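Local coordinates for protein time interval measuring enzyme TIME (Bombyx mori, PDB 2E46) that binds copper and zinc as a member of the Cu-Zn superoxide dismutase family and probably converts superoxide to hydrogen peroxide and oxygen, at residues 8-13 / 25-30; 33-38 / 103-108. All coordinates share one frame; numbering follows the deposited sequence.

Interaction 1 (8-13 / 25-30)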
loop_
_atom_site.group_PDB
_atom_site.type_symbol
_atom_site.label_atom_id
_atom_site.label_comp_id
_atom_site.label_asym_id
_atom_site.label_seq_id
_atom_site.Cartn_x
_atom_site.Cartn_y
_atom_site.Cartn_z
ATOM N N PRO A 8 -9.120 1.342 10.302
ATOM C CA PRO A 8 -7.795 1.795 10.775
ATOM C C PRO A 8 -7.965 3.261 11.049
ATOM O O PRO A 8 -8.739 3.913 10.405
ATOM C CB PRO A 8 -6.861 1.559 9.557
ATOM C CG PRO A 8 -7.599 0.603 8.682
ATOM C CD PRO A 8 -9.081 0.961 8.867
ATOM N N SER A 9 -7.287 3.798 12.017
ATOM C CA SER A 9 -7.508 5.221 12.224
ATOM C C SER A 9 -6.298 6.060 11.716
ATOM O O SER A 9 -6.380 7.288 11.692
ATOM C CB SER A 9 -7.935 5.525 13.690
ATOM O OG SER A 9 -6.846 5.328 14.562
ATOM N N ARG A 10 -5.244 5.383 11.216
ATOM C CA ARG A 10 -4.132 6.084 10.639
ATOM C C ARG A 10 -3.573 5.342 9.445
ATOM O O ARG A 10 -3.404 4.154 9.492
ATOM C CB ARG A 10 -2.995 6.162 11.664
ATOM C CG ARG A 10 -3.238 6.852 12.936
ATOM C CD ARG A 10 -1.970 6.694 13.902
ATOM N NE ARG A 10 -1.619 5.334 14.343
ATOM C CZ ARG A 10 -0.436 5.003 14.924
ATOM N NH1 ARG A 10 0.512 5.937 15.099
ATOM N NH2 ARG A 10 -0.175 3.737 15.319
ATOM N N ALA A 11 -3.150 6.069 8.429
ATOM C CA ALA A 11 -2.488 5.493 7.309
ATOM C C ALA A 11 -1.230 6.349 6.974
ATOM O O ALA A 11 -1.144 7.518 7.344
ATOM C CB ALA A 11 -3.464 5.518 6.118
ATOM N N ILE A 12 -0.323 5.808 6.173
ATOM C CA ILE A 12 0.833 6.563 5.640
ATOM C C ILE A 12 1.172 6.222 4.192
ATOM O O ILE A 12 1.027 5.028 3.764
ATOM C CB ILE A 12 2.055 6.211 6.549
ATOM C CG1 ILE A 12 3.350 7.007 6.199
ATOM C CG2 ILE A 12 2.266 4.741 6.635
ATOM C CD1 ILE A 12 4.371 6.988 7.391
ATOM N N ALA A 13 1.749 7.174 3.451
ATOM C CA ALA A 13 2.347 6.783 2.161
ATOM C C ALA A 13 3.818 7.316 2.126
ATOM O O ALA A 13 4.129 8.421 2.600
ATOM C CB ALA A 13 1.543 7.338 1.059
ATOM N N THR A 25 1.189 11.150 6.198
ATOM C CA THR A 25 0.439 10.436 7.152
ATOM C C THR A 25 -1.005 10.963 6.974
ATOM O O THR A 25 -1.233 12.133 6.564
ATOM C CB THR A 25 1.133 10.805 8.406
ATOM O OG1 THR A 25 1.764 9.667 9.046
ATOM C CG2 THR A 25 0.445 11.896 9.280
ATOM N N PHE A 26 -1.961 10.082 7.180
ATOM C CA PHE A 26 -3.413 10.402 7.022
ATOM C C PHE A 26 -4.036 9.856 8.295
ATOM O O PHE A 26 -3.873 8.643 8.555
ATOM C CB PHE A 26 -4.025 9.574 5.902
ATOM C CG PHE A 26 -3.492 9.913 4.546
ATOM C CD1 PHE A 26 -4.129 10.842 3.767
ATOM C CD2 PHE A 26 -2.304 9.403 4.136
ATOM C CE1 PHE A 26 -3.643 11.206 2.537
ATOM C CE2 PHE A 26 -1.786 9.728 2.891
ATOM C CZ PHE A 26 -2.437 10.660 2.078
ATOM N N THR A 27 -4.741 10.692 9.027
ATOM C CA THR A 27 -5.181 10.416 10.364
ATOM C C THR A 27 -6.607 10.816 10.438
ATOM O O THR A 27 -7.017 11.954 10.018
ATOM C CB THR A 27 -4.441 11.241 11.414
ATOM O OG1 THR A 27 -3.067 10.877 11.422
ATOM C CG2 THR A 27 -5.000 10.992 12.830
ATOM N N GLN A 28 -7.371 9.865 10.934
ATOM C CA GLN A 28 -8.808 10.023 11.075
ATOM C C GLN A 28 -8.987 10.973 12.274
ATOM O O GLN A 28 -8.398 10.708 13.380
ATOM C CB GLN A 28 -9.498 8.704 11.391
ATOM C CG GLN A 28 -10.864 8.962 12.041
ATOM C CD GLN A 28 -11.656 7.669 12.416
ATOM O OE1 GLN A 28 -11.045 6.605 12.614
ATOM N NE2 GLN A 28 -13.038 7.786 12.549
ATOM N N VAL A 29 -9.738 12.066 12.048
ATOM C CA VAL A 29 -10.024 13.076 13.113
ATOM C C VAL A 29 -11.561 13.232 13.250
ATOM O O VAL A 29 -12.361 12.586 12.498
ATOM C CB VAL A 29 -9.259 14.472 12.888
ATOM C CG1 VAL A 29 -7.789 14.260 12.829
ATOM C CG2 VAL A 29 -9.705 15.190 11.621
ATOM N N GLN A 30 -12.000 14.061 14.203
ATOM C CA GLN A 30 -13.462 14.174 14.480
ATOM C C GLN A 30 -14.175 14.746 13.277
ATOM O O GLN A 30 -13.533 15.381 12.439
ATOM C CB GLN A 30 -13.760 14.903 15.831
ATOM C CG GLN A 30 -13.134 14.098 17.094
ATOM C CD GLN A 30 -13.105 14.853 18.442
ATOM O OE1 GLN A 30 -12.224 15.688 18.703
ATOM N NE2 GLN A 30 -14.041 14.489 19.346
HETATM O O HOH W 1 -6.712 8.616 14.793
#
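Ala11 and Phe26 face each other as a hydrogen-bonded pair of the antiparallel beta hairpin formed by strands 10-16 and 21-29, the first hairpin of the Cu-Zn superoxide dismutase beta-barrel. Both side chains leave the sheet on its buried face. Phe26 CG stands anti to its own carbonyl carbon (chi1 -66°), which lays the ring back along the partner strand: Ala11 O lies in the ring plane at its edge, 3.9 Å from CD2, and further on Ala13 CB comes loosely to CE2. The methyl of Ala11 meets Phe26 at the root of the ring, CB to CB 4.1 Å. Beyond the hairpin, Val122 and Ile117 continue the apolar surroundings of the ring, and Ile154 those of the two alanines.

The other face carries Arg10 with Thr27 and Ile12 with Thr25, both non-hydrogen-bonded pairs. Ile12 and Thr25 meet at an oblique angle, CD1 of the isoleucine 4.1 Å from OG1 of the threonine; Ile12 also packs on Asp57 of the second subunit. Arg10 bends at chi3 and its guanidinium leads away from Thr27; beyond the hairpin, its side chain touches Leu157.

At the exposed end, Gln28 CG is anti to the backbone N (chi1 159°), and the extended chain carries the amide alongside Ser9, with OE1 3.5 Å from Ser9 CB. Gln28 N donates to Ser9 O at 2.9 Å. A water molecule donates to Gln28 O and makes a weak hydrogen bond with Ser9 OG, 3.3 Å away.

Interaction 2 (33-38 / 103-108)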
loop_
_atom_site.group_PDB
_atom_site.type_symbol
_atom_site.label_atom_id
_atom_site.label_comp_id
_atom_site.label_asym_id
_atom_site.label_seq_id
_atom_site.Cartn_x
_atom_site.Cartn_y
_atom_site.Cartn_z
ATOM N N LYS A 33 -13.551 13.900 9.074
ATOM C CA LYS A 33 -12.445 14.592 8.483
ATOM C C LYS A 33 -11.188 13.710 8.580
ATOM O O LYS A 33 -11.035 12.816 9.433
ATOM C CB LYS A 33 -12.219 16.014 9.068
ATOM C CG LYS A 33 -13.222 17.116 8.531
ATOM C CD LYS A 33 -13.027 18.360 9.404
ATOM C CE LYS A 33 -14.235 19.316 9.522
ATOM N NZ LYS A 33 -13.729 20.811 9.617
ATOM N N VAL A 34 -10.358 13.902 7.585
ATOM C CA VAL A 34 -8.949 13.375 7.652
ATOM C C VAL A 34 -7.831 14.443 7.596
ATOM O O VAL A 34 -7.942 15.394 6.823
ATOM C CB VAL A 34 -8.708 11.978 6.854
ATOM C CG1 VAL A 34 -9.988 11.220 6.390
ATOM C CG2 VAL A 34 -7.562 11.928 5.996
ATOM N N HIS A 35 -6.830 14.263 8.472
ATOM C CA HIS A 35 -5.841 15.255 8.764
ATOM C C HIS A 35 -4.648 14.742 8.015
ATOM O O HIS A 35 -4.191 13.613 8.297
ATOM C CB HIS A 35 -5.541 15.311 10.285
ATOM C CG HIS A 35 -4.628 16.448 10.704
ATOM N ND1 HIS A 35 -3.904 16.429 11.876
ATOM C CD2 HIS A 35 -4.287 17.597 10.087
ATOM C CE1 HIS A 35 -3.201 17.546 11.993
ATOM N NE2 HIS A 35 -3.369 18.239 10.891
ATOM N N VAL A 36 -4.215 15.464 6.984
ATOM C CA VAL A 36 -3.104 14.925 6.123
ATOM C C VAL A 36 -1.836 15.762 6.435
ATOM O O VAL A 36 -1.854 16.996 6.318
ATOM C CB VAL A 36 -3.490 15.189 4.641
ATOM C CG1 VAL A 36 -2.381 14.823 3.682
ATOM C CG2 VAL A 36 -4.881 14.515 4.230
ATOM N N GLN A 37 -0.768 15.129 6.819
ATOM C CA GLN A 37 0.396 15.835 7.339
ATOM C C GLN A 37 1.629 15.097 6.854
ATOM O O GLN A 37 1.742 13.875 7.036
ATOM C CB GLN A 37 0.492 15.739 8.868
ATOM C CG GLN A 37 -0.646 16.336 9.636
ATOM C CD GLN A 37 -0.361 16.286 11.095
ATOM O OE1 GLN A 37 -0.740 15.324 11.733
ATOM N NE2 GLN A 37 0.369 17.307 11.630
ATOM N N GLY A 38 2.563 15.800 6.266
ATOM C CA GLY A 38 3.862 15.193 6.131
ATOM C C GLY A 38 4.918 16.187 5.701
ATOM O O GLY A 38 4.766 17.427 5.802
ATOM N N ASP A 103 0.237 19.972 5.338
ATOM C CA ASP A 103 -0.555 20.108 6.564
ATOM C C ASP A 103 -1.929 20.603 6.302
ATOM O O ASP A 103 -2.158 21.864 6.314
ATOM C CB ASP A 103 0.038 21.126 7.573
ATOM C CG ASP A 103 -0.744 21.127 8.872
ATOM O OD1 ASP A 103 -1.578 20.237 9.093
ATOM O OD2 ASP A 103 -0.524 22.004 9.726
ATOM N N LEU A 104 -2.828 19.656 6.103
ATOM C CA LEU A 104 -4.233 20.043 5.762
ATOM C C LEU A 104 -5.301 19.047 6.269
ATOM O O LEU A 104 -5.025 18.041 6.794
ATOM C CB LEU A 104 -4.439 20.299 4.270
ATOM C CG LEU A 104 -4.178 19.094 3.351
ATOM C CD1 LEU A 104 -5.487 18.310 3.171
ATOM C CD2 LEU A 104 -3.531 19.485 2.041
ATOM N N VAL A 105 -6.548 19.429 6.122
ATOM C CA VAL A 105 -7.619 18.604 6.516
ATOM C C VAL A 105 -8.573 18.554 5.356
ATOM O O VAL A 105 -8.949 19.583 4.777
ATOM C CB VAL A 105 -8.243 18.864 7.992
ATOM C CG1 VAL A 105 -7.432 19.745 8.940
ATOM C CG2 VAL A 105 -9.658 19.199 7.960
ATOM N N ASP A 106 -8.950 17.317 5.010
ATOM C CA ASP A 106 -9.848 17.113 3.888
ATOM C C ASP A 106 -11.082 16.359 4.315
ATOM O O ASP A 106 -10.941 15.294 5.002
ATOM C CB ASP A 106 -9.169 16.323 2.836
ATOM C CG ASP A 106 -9.935 16.344 1.525
ATOM O OD1 ASP A 106 -10.465 15.279 1.055
ATOM O OD2 ASP A 106 -10.038 17.465 0.969
ATOM N N ASP A 107 -12.270 16.823 3.919
ATOM C CA ASP A 107 -13.513 16.154 4.354
ATOM C C ASP A 107 -14.002 15.102 3.389
ATOM O O ASP A 107 -15.028 14.491 3.709
ATOM C CB ASP A 107 -14.709 17.116 4.642
ATOM C CG ASP A 107 -15.091 18.008 3.398
ATOM O OD1 ASP A 107 -14.369 18.018 2.325
ATOM O OD2 ASP A 107 -16.087 18.793 3.540
ATOM N N GLN A 108 -13.304 14.858 2.259
ATOM C CA GLN A 108 -13.796 13.862 1.246
ATOM C C GLN A 108 -13.095 12.511 1.355
ATOM O O GLN A 108 -13.734 11.513 1.194
ATOM C CB GLN A 108 -13.665 14.369 -0.196
ATOM C CG GLN A 108 -14.695 15.425 -0.692
ATOM C CD GLN A 108 -16.188 15.186 -0.145
ATOM O OE1 GLN A 108 -16.781 16.008 0.665
ATOM N NE2 GLN A 108 -16.765 14.043 -0.559
#
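Val36 and Leu104 form the close-packed part of this antiparallel pairing between strands 33-41 and 99-106, which joins segments 65 residues apart in sequence, as in the Greek-key beta-barrel of Cu-Zn superoxide dismutases. Their side chains run side by side in the same direction, Leu104 CD1 lying 4.0 Å from both CB and CG2 of Val36. Reciprocal backbone bonds hold the pair, Val36 N to Leu104 O at 2.7 Å and Leu104 N to Val36 O at 2.8 Å; Val34 and Asp106 repeat the pattern. On this same face Asp106 OD1 accepts from Gln108 N in an Asx turn, while OD2 makes a salt bridge with Arg84.

The opposite face is more open. With CG anti to the backbone N (chi1 -173°), the His35 ring swings over the partner strand, where NE2 donates to Asp103 OD1 at 3.2 Å. The bond is bent (145° at the hydrogen), with OD1 out of the ring plane; the ring and carboxylate planes are 52° apart. Gln37 CG lies above one ring face, offset toward its rim, and Asp103 OD2 is held by Arg101. Replacing His35 with an alanine would probably leave Asp103 OD1 without this donor and Gln37 CG without the ring it packs against. Toward the exposed end, Lys33 crosses Val105, CD to CG2 3.8 Å.

Strand 99-106 lies on one side of strand 33-41; strand 21-29, whose Ile24 and Phe26 touch Val36, pairs with its other edge, and Ile109, just after Gln108, packs on both Val34 and Val36.

Interactions 1 and 2 are two ladders of one antiparallel sheet, separated by the pairing of strands 21-29 and 33-41, in the order 10-16, 21-29, 33-41, 99-106, with centres about 9 Å apart. The middle two strands join them: Thr27 O lies 2.8 Å from His35 N and Thr25 N lies 2.9 Å from Gln37 O, both probable hydrogen bonds, while Val29 CG1 packs against His35 CB. Neither contact supplies a metal ligand. The side chain of Phe26 in interaction 1 is about 10 Å from that of the copper ligand His51 and about 13 Å from a bound copper. In interaction 2, the Asp106 side chain is about 8 Å from that of the zinc ligand Asp88 and about 11 Å from zinc.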